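Local coordinates for nitrite oxidoreductase subunit A (Kuenenia stuttgartiensis, PDB 7B04), which belongs to the molybdopterin oxidoreductase family and holds an iron/sulfur cluster, a molybdenum atom and two MD1 molecules, at residues 120-125 / 929-934; 204-209 / 643-648; 289-294 / 808-813; 912-917 / 1013-1018. One frame throughout, in Å; residues are numbered along the deposited sequence.

Contact 1: residues 120-125 / 929-934; sequences TFHRRV and TDWNFI
Arg123 and Trp931 form the centre of a buried helix-to-helix contact, where the short helix 121-125 meets the start of helix 930-935 beside a cofactor pocket and against two other subunits. The segment axes come within 10.2 Å of each other and run at 126°. Arg123 crosses the indole at about a right angle. Its CG sits over the face of the six-membered ring of Trp931, 3.7 Å from the centroid, and a bend at chi2 (-78°) lets the guanidinium follow along the same face. The two flat groups stack with centres 4.1 Å apart, a cation-pi contact that is off-centre. Thr120 approaches the same indole at its edge, CG2 lying 3.9 Å from Trp931 CE3. The hydroxyl of Thr120 turns instead to Asn932, donating from OG1 to a lone pair of OD1 over 2.5 Å, in the carbonyl plane. Asp930 faces the guanidinium edge as a salt-bridge partner, but the oxygen and nitrogen are modelled too close for their placing to be trusted. Thr929 adds its CG2 methyl, 3.9 Å from Arg123 CB. The arginine also has a salt bridge to Asp193 of subunit C. Next to it Arg124 is held by Gln925 and Glu683 and touches MD1, which makes this a subunit junction built on an arginine-tryptophan cation-pi stack at the wall of an MD1 pocket.

Contact 2: residues 204-209 / 643-648; sequences QGYPKE and PSPTKV
Tyr206 lays one face of its ring on Pro645, whose CB stands almost squarely over the middle of that ring, 3.8 Å from the centroid and 11° off the normal. This is a CH-pi contact, and Pro645 CG widens it, reaching 3.9 Å from Tyr206 CG. At the edge of the same ring lies the ammonium of Lys647, with NZ 3.7 Å from Tyr206 OH. Lys647 bends at chi2 (-66°) and then runs straight, so that its end meets the extended Gln204 coming from the opposite direction. There NZ points to OE1 of Gln204 as a donor, but the two atoms are modelled too close together, and the bond is doubtful in detail. Further out, the polar ends have other partners. Gln204 NE2 is bonded to Tyr192, consistent with OE1 facing the lysine, and Tyr206 OH is bonded to Glu621. Lys647 NZ has further weak partners in Tyr192, Asn673 and Glu675.

The backbone sets the rest. Gly205 leaves helix 195-204 with a positive phi of 112°, and Pro207 sits at the N-cap of helix 208-213, so Tyr206 projects from the short link between two helices. Across from it, Lys647 and Val648 pair with Thr221 as the chain enters strand 648-652. The contact is thus structural packing: a tyrosine-proline CH-pi contact that sets the link between two helices on the loop leading into a strand of the large mixed sheet.

Contact 3: residues 289-294 / 808-813; sequences SDVDMN and RHPFWE
Asp290, Asp292 and Arg808 form a salt-bridge network between two loops that run in roughly opposite directions, one leading toward strand 301-304 and the other into helix 812-816. The backbones are tied by Asp292, whose N donates to Arg808 O over 3.2 Å while its carboxylate OD2 accepts from Arg808 N at 2.9 Å, met from above the carboxylate plane. The arginine chain bends at chi3 (53°), folding the guanidinium back over the first loop. Its NH1 reaches Asp290 OD1 at 3.0 Å, again from above the carboxylate plane, and the two planes are turned 51° apart. The same NH1 makes a weak bond to the carbonyl O of Asp290; the ion pair from NH2 to Asp292 is long. Beside this polar strip, Val291 puts CG1 against Pro810 CD at 3.6 Å and into the edge of the His809 ring. Ser289 OG lies 3.3 Å from Pro810 CG, though its hydrogen bond goes to His560.

His809 to Trp812 makes a type II turn, and Phe811 N within it bonds Ser409 of subunit B. Asp290 is also held by Lys567 and Tyr566. With every touching residue buried, Asp290 probably shares its charge between Arg808 and Lys567, Asp292 adding its longer ion pair, and the several bonds to carboxylates and backbone fix how the two loops lie against each other.

Contact 4: residues 912-917 / 1013-1018; sequences YCVTPK and YNCTMM. With MD1 (phosphoric acid 4-(2-amino-4-oxo-3,4,5,6,-tetrahydro-pteridin-6-yl)-2-hydroxy-3,4-dimercapto-but-3-en-yl ester guanylate ester), chain C.
Tyr912 and Thr1016 open the tight part of this contact, a parallel strand pair in which one carbonyl takes two donors from one residue. Thr1016 OG1 reaches Tyr912 O at 2.6 Å, on a lone pair in the carbonyl plane, put there by chi1 of 64°; Thr1016 N meets the same oxygen at 2.9 Å from above that plane. Pairing continues from Val914 N to Thr1016 O and, at 3.0 Å, from Met1018 N to Val914 O. On one face Met1017 CG wedges between Val914 CG2, 3.6 Å away, and Pro916 CD; on the other, Met1018 CE touches Cys913 SG at 3.6 Å.

The looser side is at Asn1014, partly exposed, whose carbonyl still accepts from Tyr912 N while its amide turns to His910. Toward MD1, Lys917 N makes a weak hydrogen bond to O2A, while Pro916 and the Lys917 side chain lie close against the ligand and Val914 CG1 rests 3.6 Å from C8 of the guanine. Thr915 OG1 bonds N17 of the other MD1.

Strand 911-914 lies between 1015-1018 and 1102-1109, where Cys913 packs on Val1103, while 1015-1018 pairs antiparallel on its far side with 956-959.

Overall arrangement
Two of the four contacts reach the MD1 molecules directly. Arg124 of contact 1 and Thr915 of contact 4 line the pocket of the same MD1, though the contact centres are 26 Å apart; strand 911-914 of contact 4 is followed in the chain by helix 930-935 of contact 1. Val914 and Pro916 belong to the pocket of the second MD1, and Lys917 to both. The side chain of Arg124 is about 8 Å from the iron/sulfur cluster. In contact 3 the side chain of Asp290 is about 11 Å from MD1 and about 12 Å from the molybdenum atom. Contact 2 lies 34 to 41 Å from the other three between centres, across the chain's centre from contact 3.

Contact 1: residues 120-125 / 929-934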
# COMPACT_ATOMS: atom_id res chain seq x y z
N THR B 120 1.13 9.86 -1.65
CA THR B 120 0.12 10.54 -0.85
C THR B 120 0.67 11.04 0.48
O THR B 120 -0.10 11.27 1.42
CB THR B 120 -1.09 9.62 -0.61
OG1 THR B 120 -0.79 8.68 0.43
CG2 THR B 120 -1.46 8.88 -1.88
N PHE B 121 1.99 11.20 0.59
CA PHE B 121 2.57 11.66 1.85
C PHE B 121 2.16 13.09 2.17
O PHE B 121 2.02 13.45 3.34
CB PHE B 121 4.09 11.57 1.80
CG PHE B 121 4.75 12.04 3.06
CD1 PHE B 121 4.35 11.53 4.29
CD2 PHE B 121 5.73 13.01 3.03
CE1 PHE B 121 4.94 11.96 5.45
CE2 PHE B 121 6.32 13.45 4.19
CZ PHE B 121 5.93 12.93 5.40
N HIS B 122 1.98 13.93 1.15
CA HIS B 122 1.57 15.31 1.37
C HIS B 122 0.16 15.41 1.92
O HIS B 122 -0.18 16.40 2.57
CB HIS B 122 1.71 16.13 0.09
CG HIS B 122 0.88 15.62 -1.05
ND1 HIS B 122 1.14 14.42 -1.69
CD2 HIS B 122 -0.19 16.17 -1.68
CE1 HIS B 122 0.26 14.25 -2.66
NE2 HIS B 122 -0.55 15.30 -2.67
N ARG B 123 -0.68 14.41 1.62
CA ARG B 123 -2.00 14.37 2.25
C ARG B 123 -1.89 14.22 3.76
O ARG B 123 -2.77 14.66 4.50
CB ARG B 123 -2.81 13.22 1.66
CG ARG B 123 -3.90 13.68 0.74
CD ARG B 123 -5.07 14.19 1.54
NE ARG B 123 -5.93 15.07 0.77
CZ ARG B 123 -7.13 14.71 0.35
NH1 ARG B 123 -7.86 15.53 -0.40
NH2 ARG B 123 -7.59 13.50 0.62
N ARG B 124 -0.81 13.62 4.22
CA ARG B 124 -0.55 13.53 5.65
C ARG B 124 0.13 14.79 6.16
O ARG B 124 -0.05 15.19 7.31
CB ARG B 124 0.33 12.31 5.96
CG ARG B 124 -0.27 10.98 5.64
CD ARG B 124 0.79 9.92 5.85
NE ARG B 124 1.16 9.84 7.26
CZ ARG B 124 2.24 9.22 7.72
NH1 ARG B 124 2.50 9.20 9.03
NH2 ARG B 124 3.08 8.64 6.88
N VAL B 125 0.94 15.41 5.30
CA VAL B 125 1.68 16.60 5.68
C VAL B 125 0.73 17.75 5.99
O VAL B 125 0.84 18.44 7.01
CB VAL B 125 2.67 16.97 4.56
CG1 VAL B 125 3.31 18.31 4.86
CG2 VAL B 125 3.72 15.88 4.39
N THR B 929 -4.87 7.81 6.42
CA THR B 929 -4.95 8.78 5.35
C THR B 929 -6.07 8.42 4.38
O THR B 929 -6.08 7.31 3.84
CB THR B 929 -3.62 8.84 4.62
OG1 THR B 929 -2.58 9.04 5.58
CG2 THR B 929 -3.61 9.98 3.61
N ASP B 930 -6.98 9.36 4.15
CA ASP B 930 -8.24 9.05 3.48
C ASP B 930 -8.03 8.27 2.19
O ASP B 930 -8.66 7.23 1.97
CB ASP B 930 -9.03 10.33 3.22
CG ASP B 930 -8.25 11.34 2.43
OD1 ASP B 930 -7.06 11.08 2.12
OD2 ASP B 930 -8.81 12.41 2.11
N TRP B 931 -7.13 8.75 1.32
CA TRP B 931 -6.94 8.11 0.02
C TRP B 931 -6.51 6.66 0.18
O TRP B 931 -7.09 5.76 -0.44
CB TRP B 931 -5.91 8.89 -0.80
CG TRP B 931 -6.45 10.18 -1.35
CD1 TRP B 931 -7.75 10.57 -1.40
CD2 TRP B 931 -5.68 11.25 -1.91
NE1 TRP B 931 -7.85 11.82 -1.97
CE2 TRP B 931 -6.60 12.26 -2.29
CE3 TRP B 931 -4.32 11.46 -2.14
CZ2 TRP B 931 -6.19 13.45 -2.89
CZ3 TRP B 931 -3.92 12.65 -2.73
CH2 TRP B 931 -4.85 13.63 -3.09
N ASN B 932 -5.49 6.40 1.01
CA ASN B 932 -5.06 5.03 1.23
C ASN B 932 -6.05 4.26 2.10
O ASN B 932 -6.18 3.04 1.96
CB ASN B 932 -3.67 5.01 1.87
CG ASN B 932 -2.62 5.65 1.00
OD1 ASN B 932 -2.08 6.71 1.33
ND2 ASN B 932 -2.31 5.02 -0.13
N PHE B 933 -6.75 4.97 2.98
CA PHE B 933 -7.72 4.36 3.89
C PHE B 933 -8.96 3.89 3.16
O PHE B 933 -9.68 3.03 3.68
CB PHE B 933 -8.07 5.38 4.97
CG PHE B 933 -8.80 4.82 6.15
CD1 PHE B 933 -8.57 3.53 6.59
CD2 PHE B 933 -9.67 5.62 6.87
CE1 PHE B 933 -9.23 3.03 7.69
CE2 PHE B 933 -10.33 5.13 7.97
CZ PHE B 933 -10.10 3.84 8.39
N ILE B 934 -9.24 4.43 1.98
CA ILE B 934 -10.37 3.98 1.19
C ILE B 934 -10.06 2.67 0.48
O ILE B 934 -10.95 1.83 0.29
CB ILE B 934 -10.78 5.08 0.19
CG1 ILE B 934 -11.37 6.29 0.93
CG2 ILE B 934 -11.80 4.58 -0.81
CD1 ILE B 934 -11.53 7.52 0.06

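Contact 2: residues 204-209 / 643-648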
# COMPACT_ATOMS: atom_id res chain seq x y z
N GLN B 204 6.16 -3.10 44.76
CA GLN B 204 5.24 -3.05 43.63
C GLN B 204 5.10 -4.38 42.91
O GLN B 204 4.17 -4.54 42.11
CB GLN B 204 5.68 -1.97 42.65
CG GLN B 204 5.59 -0.56 43.23
CD GLN B 204 6.11 0.50 42.28
OE1 GLN B 204 6.55 0.19 41.18
NE2 GLN B 204 6.06 1.75 42.71
N GLY B 205 5.99 -5.34 43.16
CA GLY B 205 5.85 -6.67 42.60
C GLY B 205 6.88 -7.06 41.56
O GLY B 205 6.76 -8.15 40.98
N TYR B 206 7.89 -6.23 41.31
CA TYR B 206 8.90 -6.57 40.32
C TYR B 206 9.83 -7.65 40.87
O TYR B 206 10.15 -7.64 42.06
CB TYR B 206 9.70 -5.33 39.93
CG TYR B 206 8.90 -4.28 39.19
CD1 TYR B 206 8.65 -4.40 37.83
CD2 TYR B 206 8.39 -3.17 39.86
CE1 TYR B 206 7.92 -3.45 37.16
CE2 TYR B 206 7.66 -2.21 39.19
CZ TYR B 206 7.42 -2.35 37.84
OH TYR B 206 6.69 -1.40 37.16
N PRO B 207 10.26 -8.58 40.03
CA PRO B 207 11.19 -9.62 40.49
C PRO B 207 12.51 -9.04 40.98
O PRO B 207 12.93 -7.96 40.55
CB PRO B 207 11.40 -10.49 39.25
CG PRO B 207 10.21 -10.22 38.38
CD PRO B 207 9.87 -8.78 38.63
N LYS B 208 13.16 -9.77 41.89
CA LYS B 208 14.43 -9.31 42.44
C LYS B 208 15.51 -9.25 41.37
O LYS B 208 16.41 -8.41 41.44
CB LYS B 208 14.87 -10.26 43.56
CG LYS B 208 15.71 -9.66 44.68
CD LYS B 208 16.84 -10.61 45.06
CE LYS B 208 17.84 -9.99 46.02
NZ LYS B 208 18.59 -8.85 45.45
N GLU B 209 15.42 -10.13 40.37
CA GLU B 209 16.39 -10.12 39.27
C GLU B 209 16.31 -8.83 38.47
O GLU B 209 17.34 -8.30 38.03
CB GLU B 209 16.16 -11.34 38.38
CG GLU B 209 16.45 -12.67 39.06
CD GLU B 209 15.28 -13.17 39.88
OE1 GLU B 209 14.21 -12.52 39.87
OE2 GLU B 209 15.42 -14.22 40.54
N PRO B 643 15.98 -7.76 31.98
CA PRO B 643 15.47 -6.38 31.91
C PRO B 643 15.41 -5.69 33.27
O PRO B 643 15.77 -6.28 34.29
CB PRO B 643 14.07 -6.57 31.33
CG PRO B 643 13.64 -7.89 31.89
CD PRO B 643 14.89 -8.75 31.95
N SER B 644 14.95 -4.45 33.27
CA SER B 644 14.77 -3.64 34.47
C SER B 644 13.38 -3.02 34.42
O SER B 644 12.78 -2.91 33.35
CB SER B 644 15.85 -2.55 34.57
OG SER B 644 15.71 -1.59 33.54
N PRO B 645 12.84 -2.62 35.57
CA PRO B 645 11.51 -1.99 35.58
C PRO B 645 11.47 -0.73 34.74
O PRO B 645 12.42 0.05 34.69
CB PRO B 645 11.28 -1.68 37.07
CG PRO B 645 12.14 -2.65 37.79
CD PRO B 645 13.36 -2.83 36.94
N THR B 646 10.34 -0.53 34.05
CA THR B 646 10.11 0.67 33.26
C THR B 646 9.26 1.64 34.07
O THR B 646 8.13 1.31 34.45
CB THR B 646 9.42 0.36 31.93
OG1 THR B 646 10.14 -0.66 31.23
CG2 THR B 646 9.32 1.60 31.06
N LYS B 647 9.82 2.81 34.34
CA LYS B 647 9.13 3.87 35.06
C LYS B 647 9.03 5.16 34.26
O LYS B 647 8.09 5.93 34.47
CB LYS B 647 9.82 4.14 36.40
CG LYS B 647 9.67 3.01 37.39
CD LYS B 647 8.22 2.85 37.80
CE LYS B 647 8.05 1.78 38.86
NZ LYS B 647 6.63 1.64 39.28
N VAL B 648 9.99 5.41 33.37
CA VAL B 648 9.93 6.52 32.42
C VAL B 648 10.22 5.95 31.04
O VAL B 648 11.03 5.03 30.89
CB VAL B 648 10.94 7.64 32.77
CG1 VAL B 648 10.72 8.84 31.87
CG2 VAL B 648 10.82 8.04 34.22

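Contact 3: residues 289-294 / 808-813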
# COMPACT_ATOMS: atom_id res chain seq x y z
N SER B 289 20.86 -12.64 7.34
CA SER B 289 21.31 -12.90 5.98
C SER B 289 20.27 -12.34 5.01
O SER B 289 19.18 -12.89 4.87
CB SER B 289 21.50 -14.40 5.77
OG SER B 289 21.83 -14.69 4.42
N ASP B 290 20.61 -11.22 4.37
CA ASP B 290 19.76 -10.60 3.35
C ASP B 290 20.65 -10.14 2.20
O ASP B 290 21.88 -10.23 2.27
CB ASP B 290 18.93 -9.45 3.94
CG ASP B 290 19.79 -8.42 4.65
OD1 ASP B 290 21.02 -8.61 4.73
OD2 ASP B 290 19.21 -7.43 5.14
N VAL B 291 20.03 -9.61 1.15
CA VAL B 291 20.74 -9.28 -0.09
C VAL B 291 20.27 -7.94 -0.63
O VAL B 291 19.16 -7.48 -0.34
CB VAL B 291 20.56 -10.37 -1.17
CG1 VAL B 291 21.15 -11.69 -0.73
CG2 VAL B 291 19.08 -10.53 -1.53
N ASP B 292 21.14 -7.31 -1.42
CA ASP B 292 20.67 -6.25 -2.32
C ASP B 292 19.77 -6.91 -3.36
O ASP B 292 20.23 -7.75 -4.14
CB ASP B 292 21.84 -5.53 -2.99
CG ASP B 292 22.68 -4.74 -2.02
OD1 ASP B 292 22.13 -4.28 -0.99
OD2 ASP B 292 23.89 -4.57 -2.28
N MET B 293 18.50 -6.53 -3.38
CA MET B 293 17.50 -7.29 -4.11
C MET B 293 17.68 -7.29 -5.63
O MET B 293 16.94 -7.99 -6.31
CB MET B 293 16.09 -6.84 -3.73
CG MET B 293 15.93 -6.64 -2.24
SD MET B 293 14.25 -6.28 -1.71
CE MET B 293 13.37 -7.68 -2.38
N ASN B 294 18.58 -6.49 -6.19
CA ASN B 294 18.88 -6.73 -7.60
C ASN B 294 19.49 -8.12 -7.78
O ASN B 294 19.39 -8.71 -8.87
CB ASN B 294 19.76 -5.63 -8.19
CG ASN B 294 21.07 -5.47 -7.46
OD1 ASN B 294 21.33 -6.14 -6.46
ND2 ASN B 294 21.91 -4.58 -7.97
N ARG B 808 25.38 -6.91 -2.94
CA ARG B 808 25.87 -7.45 -1.68
C ARG B 808 25.20 -8.78 -1.41
O ARG B 808 23.98 -8.86 -1.26
CB ARG B 808 25.63 -6.51 -0.50
CG ARG B 808 25.87 -7.25 0.82
CD ARG B 808 25.53 -6.43 2.06
NE ARG B 808 24.18 -5.89 2.02
CZ ARG B 808 23.09 -6.57 2.39
NH1 ARG B 808 23.19 -7.82 2.80
NH2 ARG B 808 21.90 -5.99 2.33
N HIS B 809 26.02 -9.83 -1.35
CA HIS B 809 25.57 -11.17 -1.07
C HIS B 809 26.28 -11.66 0.18
O HIS B 809 27.52 -11.66 0.22
CB HIS B 809 25.86 -12.08 -2.26
CG HIS B 809 25.14 -13.38 -2.20
ND1 HIS B 809 23.87 -13.51 -1.68
CD2 HIS B 809 25.52 -14.62 -2.59
CE1 HIS B 809 23.50 -14.77 -1.76
NE2 HIS B 809 24.48 -15.47 -2.31
N PRO B 810 25.56 -12.08 1.22
CA PRO B 810 26.24 -12.51 2.45
C PRO B 810 27.03 -13.79 2.24
O PRO B 810 26.61 -14.68 1.49
CB PRO B 810 25.08 -12.73 3.43
CG PRO B 810 23.89 -12.99 2.56
CD PRO B 810 24.10 -12.18 1.32
N PHE B 811 28.20 -13.85 2.88
CA PHE B 811 29.09 -15.01 2.87
C PHE B 811 29.75 -15.23 1.51
O PHE B 811 30.27 -16.32 1.25
CB PHE B 811 28.38 -16.29 3.31
CG PHE B 811 27.47 -16.10 4.48
CD1 PHE B 811 27.96 -15.62 5.68
CD2 PHE B 811 26.13 -16.41 4.39
CE1 PHE B 811 27.13 -15.44 6.77
CE2 PHE B 811 25.29 -16.24 5.47
CZ PHE B 811 25.79 -15.75 6.66
N TRP B 812 29.75 -14.22 0.64
CA TRP B 812 30.46 -14.34 -0.63
C TRP B 812 31.95 -14.54 -0.40
O TRP B 812 32.56 -15.45 -0.98
CB TRP B 812 30.20 -13.11 -1.49
CG TRP B 812 30.93 -13.15 -2.79
CD1 TRP B 812 30.51 -13.73 -3.95
CD2 TRP B 812 32.22 -12.59 -3.07
NE1 TRP B 812 31.45 -13.56 -4.94
CE2 TRP B 812 32.51 -12.87 -4.42
CE3 TRP B 812 33.15 -11.88 -2.30
CZ2 TRP B 812 33.70 -12.46 -5.02
CZ3 TRP B 812 34.33 -11.48 -2.90
CH2 TRP B 812 34.60 -11.77 -4.24
N GLU B 813 32.57 -13.69 0.43
CA GLU B 813 33.98 -13.82 0.74
C GLU B 813 34.30 -15.08 1.54
O GLU B 813 35.47 -15.46 1.63
CB GLU B 813 34.48 -12.58 1.50
CG GLU B 813 33.86 -12.40 2.87
CD GLU B 813 32.59 -11.58 2.82
OE1 GLU B 813 31.98 -11.49 1.73
OE2 GLU B 813 32.20 -11.03 3.87

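Contact 4: residues 912-917 / 1013-1018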
# COMPACT_ATOMS: atom_id res chain seq x y z
N TYR B 912 -6.91 -19.98 12.86
CA TYR B 912 -5.69 -19.20 12.93
C TYR B 912 -6.04 -17.75 12.61
O TYR B 912 -7.08 -17.45 12.02
CB TYR B 912 -4.64 -19.71 11.94
CG TYR B 912 -4.19 -21.14 12.17
CD1 TYR B 912 -3.20 -21.44 13.10
CD2 TYR B 912 -4.74 -22.19 11.44
CE1 TYR B 912 -2.79 -22.74 13.31
CE2 TYR B 912 -4.33 -23.49 11.64
CZ TYR B 912 -3.35 -23.76 12.57
OH TYR B 912 -2.94 -25.06 12.77
N CYS B 913 -5.16 -16.84 13.00
CA CYS B 913 -5.44 -15.43 12.75
C CYS B 913 -4.10 -14.77 12.44
O CYS B 913 -3.42 -14.24 13.33
CB CYS B 913 -6.14 -14.76 13.91
SG CYS B 913 -6.77 -13.12 13.53
N VAL B 914 -3.75 -14.77 11.17
CA VAL B 914 -2.52 -14.15 10.72
C VAL B 914 -2.74 -12.65 10.65
O VAL B 914 -3.85 -12.18 10.34
CB VAL B 914 -2.09 -14.71 9.36
CG1 VAL B 914 -1.65 -16.16 9.48
CG2 VAL B 914 -3.23 -14.59 8.37
N THR B 915 -1.71 -11.87 10.99
CA THR B 915 -1.77 -10.42 10.85
C THR B 915 -0.58 -10.01 10.00
O THR B 915 0.42 -9.49 10.51
CB THR B 915 -1.79 -9.71 12.20
OG1 THR B 915 -0.60 -10.00 12.94
CG2 THR B 915 -3.01 -10.13 13.01
N PRO B 916 -0.67 -10.18 8.69
CA PRO B 916 0.43 -9.81 7.80
C PRO B 916 0.43 -8.30 7.61
O PRO B 916 -0.42 -7.58 8.14
CB PRO B 916 0.11 -10.54 6.49
CG PRO B 916 -0.93 -11.57 6.86
CD PRO B 916 -1.71 -10.92 7.96
N LYS B 917 1.40 -7.82 6.86
CA LYS B 917 1.46 -6.40 6.53
C LYS B 917 0.91 -6.16 5.13
O LYS B 917 0.90 -7.04 4.27
CB LYS B 917 2.88 -5.88 6.70
CG LYS B 917 3.26 -5.99 8.17
CD LYS B 917 4.52 -5.28 8.53
CE LYS B 917 4.83 -5.56 9.99
NZ LYS B 917 5.35 -6.95 10.17
N TYR B 1013 -9.85 -23.10 5.35
CA TYR B 1013 -11.00 -23.00 6.25
C TYR B 1013 -10.61 -22.44 7.62
O TYR B 1013 -11.28 -21.55 8.15
CB TYR B 1013 -11.64 -24.39 6.41
CG TYR B 1013 -12.90 -24.41 7.24
CD1 TYR B 1013 -14.14 -24.21 6.67
CD2 TYR B 1013 -12.84 -24.66 8.61
CE1 TYR B 1013 -15.29 -24.24 7.42
CE2 TYR B 1013 -13.99 -24.68 9.38
CZ TYR B 1013 -15.21 -24.47 8.78
OH TYR B 1013 -16.36 -24.50 9.53
N ASN B 1014 -9.51 -22.95 8.19
CA ASN B 1014 -9.12 -22.62 9.55
C ASN B 1014 -8.17 -21.43 9.64
O ASN B 1014 -7.40 -21.34 10.61
CB ASN B 1014 -8.50 -23.84 10.23
CG ASN B 1014 -9.46 -25.00 10.35
OD1 ASN B 1014 -9.30 -26.03 9.69
ND2 ASN B 1014 -10.48 -24.83 11.19
N CYS B 1015 -8.21 -20.51 8.69
CA CYS B 1015 -7.25 -19.41 8.69
C CYS B 1015 -7.95 -18.11 8.34
O CYS B 1015 -8.64 -18.02 7.33
CB CYS B 1015 -6.10 -19.66 7.71
SG CYS B 1015 -4.83 -18.38 7.71
N THR B 1016 -7.75 -17.11 9.20
CA THR B 1016 -8.33 -15.79 9.03
C THR B 1016 -7.20 -14.77 9.00
O THR B 1016 -6.11 -15.00 9.54
CB THR B 1016 -9.30 -15.46 10.17
OG1 THR B 1016 -8.57 -15.40 11.41
CG2 THR B 1016 -10.38 -16.52 10.28
N MET B 1017 -7.46 -13.63 8.37
CA MET B 1017 -6.41 -12.65 8.12
C MET B 1017 -6.90 -11.25 8.42
O MET B 1017 -7.99 -10.86 8.00
CB MET B 1017 -5.93 -12.72 6.66
CG MET B 1017 -4.65 -11.96 6.39
SD MET B 1017 -4.86 -10.20 6.07
CE MET B 1017 -5.34 -10.22 4.35
N MET B 1018 -6.08 -10.50 9.15
CA MET B 1018 -6.26 -9.07 9.33
C MET B 1018 -4.94 -8.39 9.04
O MET B 1018 -3.90 -8.83 9.53
CB MET B 1018 -6.72 -8.73 10.76
CG MET B 1018 -8.04 -9.35 11.18
SD MET B 1018 -8.58 -8.78 12.80
CE MET B 1018 -7.41 -9.61 13.87
PB MD1 C . 6.28 -10.17 5.65
O3B MD1 C . 5.25 -10.69 6.82
O1B MD1 C . 5.72 -10.51 4.29
O2B MD1 C . 7.62 -10.84 5.82
O3A MD1 C . 6.46 -8.53 5.79
C10 MD1 C . 7.13 -7.98 6.89
C11 MD1 C . 7.88 -6.70 6.43
O11 MD1 C . 6.96 -6.04 5.30
C12 MD1 C . 8.19 -5.95 7.50
S12 MD1 C . 8.69 -6.78 9.03
C13 MD1 C . 8.24 -4.40 7.58
S13 MD1 C . 8.72 -3.70 9.18
C14 MD1 C . 7.88 -3.48 6.53
N15 MD1 C . 6.30 -3.70 6.34
C16 MD1 C . 5.81 -3.15 5.14
C15 MD1 C . 4.50 -2.45 5.07
O14 MD1 C . 3.83 -2.34 6.03
N17 MD1 C . 4.05 -1.90 3.76
C17 MD1 C . 4.93 -2.05 2.50
N16 MD1 C . 4.48 -1.50 1.23
N18 MD1 C . 6.26 -2.76 2.58
C20 MD1 C . 6.72 -3.29 3.83
N8 MD1 C . 7.95 -3.96 3.96
C7 MD1 C . 8.73 -3.51 5.28
PA MD1 C . 3.74 -11.29 6.54
O1A MD1 C . 2.97 -11.23 7.83
O2A MD1 C . 3.07 -10.43 5.50
O5' MD1 C . 3.79 -12.85 6.01
C5' MD1 C . 3.99 -13.11 4.66
C4' MD1 C . 3.17 -14.36 4.19
O4' MD1 C . 3.46 -15.61 5.08
C1' MD1 C . 2.05 -16.20 5.32
N9 MD1 C . 2.01 -17.07 6.52
C4 MD1 C . 2.64 -18.24 6.51
N3 MD1 C . 3.47 -18.92 5.47
C2 MD1 C . 4.07 -20.22 5.75
N2 MD1 C . 4.87 -20.88 4.74
N1 MD1 C . 3.86 -20.86 7.03
C6 MD1 C . 3.06 -20.20 8.02
O6 MD1 C . 2.89 -20.71 9.08
C5 MD1 C . 2.44 -18.83 7.72
N7 MD1 C . 1.68 -18.02 8.45
C8 MD1 C . 1.40 -16.92 7.72
C2' MD1 C . 1.35 -15.15 5.48
O2' MD1 C . -0.06 -15.43 5.30
C3' MD1 C . 1.91 -14.14 4.29
O3' MD1 C . 1.27 -14.47 3.02